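Esterase (PDB 5DWD) probably acts as a carboxylesterase of the alpha/beta hydrolase superfamily, hydrolysing carboxylic ester bonds. Local coordinates at residues Pro203-Asp207 with Leu208-Ala212. Sequence-based numbering, arbitrary orientation.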
loop_
_atom_site.group_PDB
_atom_site.type_symbol
_atom_site.label_atom_id
_atom_site.label_comp_id
_atom_site.label_asym_id
_atom_site.label_seq_id
_atom_site.Cartn_x
_atom_site.Cartn_y
_atom_site.Cartn_z
ATOM N N PRO B 203 -6.963 6.139 -13.268
ATOM C CA PRO B 203 -6.543 4.826 -13.813
ATOM C C PRO B 203 -5.015 4.535 -13.866
ATOM O O PRO B 203 -4.656 3.362 -13.749
ATOM C CB PRO B 203 -7.188 4.783 -15.210
ATOM C CG PRO B 203 -7.348 6.243 -15.526
ATOM C CD PRO B 203 -7.740 6.909 -14.247
ATOM N N LYS B 204 -4.169 5.519 -14.046
ATOM C CA LYS B 204 -2.764 5.370 -13.987
ATOM C C LYS B 204 -2.354 4.863 -12.635
ATOM O O LYS B 204 -1.558 3.911 -12.526
ATOM C CB LYS B 204 -2.081 6.693 -14.241
ATOM C CG LYS B 204 -0.582 6.588 -14.403
ATOM C CD LYS B 204 -0.120 5.644 -15.500
ATOM C CE LYS B 204 1.366 5.322 -15.339
ATOM N NZ LYS B 204 1.884 4.792 -16.636
ATOM N N LEU B 205 -2.885 5.512 -11.588
ATOM C CA LEU B 205 -2.548 5.081 -10.203
ATOM C C LEU B 205 -3.049 3.667 -9.920
ATOM O O LEU B 205 -2.317 2.847 -9.333
ATOM C CB LEU B 205 -3.133 6.032 -9.190
ATOM C CG LEU B 205 -2.530 7.449 -9.287
ATOM C CD1 LEU B 205 -3.252 8.289 -8.258
ATOM C CD2 LEU B 205 -1.020 7.507 -8.990
ATOM N N ILE B 206 -4.247 3.330 -10.415
ATOM C CA ILE B 206 -4.738 1.986 -10.210
ATOM C C ILE B 206 -3.839 0.966 -10.925
ATOM O O ILE B 206 -3.563 -0.159 -10.378
ATOM C CB ILE B 206 -6.215 1.893 -10.620
ATOM C CG1 ILE B 206 -7.108 2.618 -9.630
ATOM C CG2 ILE B 206 -6.666 0.422 -10.739
ATOM C CD1 ILE B 206 -8.518 2.858 -10.130
ATOM N N ASP B 207 -3.383 1.303 -12.116
ATOM C CA ASP B 207 -2.512 0.428 -12.905
ATOM C C ASP B 207 -1.166 0.186 -12.238
ATOM O O ASP B 207 -0.567 -0.886 -12.390
ATOM C CB ASP B 207 -2.288 0.938 -14.306
ATOM C CG ASP B 207 -3.454 0.565 -15.249
ATOM O OD1 ASP B 207 -4.304 -0.301 -14.895
ATOM O OD2 ASP B 207 -3.535 1.113 -16.367
ATOM N N LEU B 208 -0.715 1.169 -11.465
ATOM C CA LEU B 208 0.512 1.055 -10.723
ATOM C C LEU B 208 0.319 0.284 -9.441
ATOM O O LEU B 208 1.312 0.035 -8.716
ATOM C CB LEU B 208 1.109 2.471 -10.415
ATOM C CG LEU B 208 1.581 3.207 -11.669
ATOM C CD1 LEU B 208 2.006 4.672 -11.389
ATOM C CD2 LEU B 208 2.665 2.430 -12.401
ATOM N N GLY B 209 -0.915 -0.047 -9.101
ATOM C CA GLY B 209 -1.200 -0.818 -7.883
ATOM C C GLY B 209 -1.592 -0.044 -6.665
ATOM O O GLY B 209 -1.650 -0.583 -5.553
ATOM N N ILE B 210 -1.871 1.255 -6.849
ATOM C CA ILE B 210 -2.399 2.051 -5.791
ATOM C C ILE B 210 -3.862 1.877 -5.611
ATOM O O ILE B 210 -4.660 1.755 -6.606
ATOM C CB ILE B 210 -2.046 3.541 -6.090
ATOM C CG1 ILE B 210 -0.518 3.698 -6.019
ATOM C CG2 ILE B 210 -2.703 4.459 -5.101
ATOM C CD1 ILE B 210 -0.020 4.911 -6.713
ATOM N N ASP B 211 -4.264 1.828 -4.357
ATOM C CA ASP B 211 -5.642 1.921 -4.001
ATOM C C ASP B 211 -6.078 3.379 -4.057
ATOM O O ASP B 211 -6.029 4.135 -3.063
ATOM C CB ASP B 211 -5.856 1.297 -2.628
ATOM C CG ASP B 211 -7.277 1.242 -2.234
ATOM O OD1 ASP B 211 -8.179 1.543 -3.045
ATOM O OD2 ASP B 211 -7.488 1.010 -1.030
ATOM N N ALA B 212 -6.521 3.773 -5.258
ATOM C CA ALA B 212 -6.805 5.179 -5.529
ATOM C C ALA B 212 -8.276 5.393 -5.706
ATOM O O ALA B 212 -8.943 4.529 -6.253
ATOM C CB ALA B 212 -6.134 5.578 -6.844
HETATM O O HOH W 1 -4.664 -0.788 -7.392
#
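Lys204 and Leu208 meet through backbone and side chain where helix 196-207 ends in a Schellman motif and the chain turns toward strand 212-217, an outermost strand of the alpha/beta hydrolase sheet within this chain. Lys204 O accepts a hydrogen bond from Leu208 N at 3.1 Å. The lysine chain leaves CB with CG opposite the backbone N (chi1 -171°) and bends at chi2, which lays CE near Leu208 CD1, while its ammonium makes a weak, long ion pair with Glu173. Leucine suits position 208 because its branched end also packs on Leu172 of helix 169-175; an alanine here would probably open a gap between the end of helix 196-207 and helix 169-175 and leave Lys204 CE without its methyl partner. Leu205 supplies the apolar side of the motif. Leu205 O accepts Ile210 N at 3.0 Å, and Leu205 CD2 lies 3.6 Å from Ile210 CD1, the two side chains crossing at a slant beside Leu150 and Val182. Leu205 CB meets Ala212 CB at 3.8 Å, where a single methyl suits the close approach of helix and strand. Ile206 O takes Gly209 N at 2.9 Å from above the carbonyl plane, 68° out of it. This bond and that of Ile210 N run back into the last turn and, with the positive phi of Gly209 (96°), define the motif; a CB there would jam against Leu208 O, so glycine fits the reversal. Asp207 O accepts a hydrogen bond from Lys179 NZ of the second subunit. One water closes the turn, donating to Ile206 O at 3.2 Å and to Ile210 O at 2.7 Å.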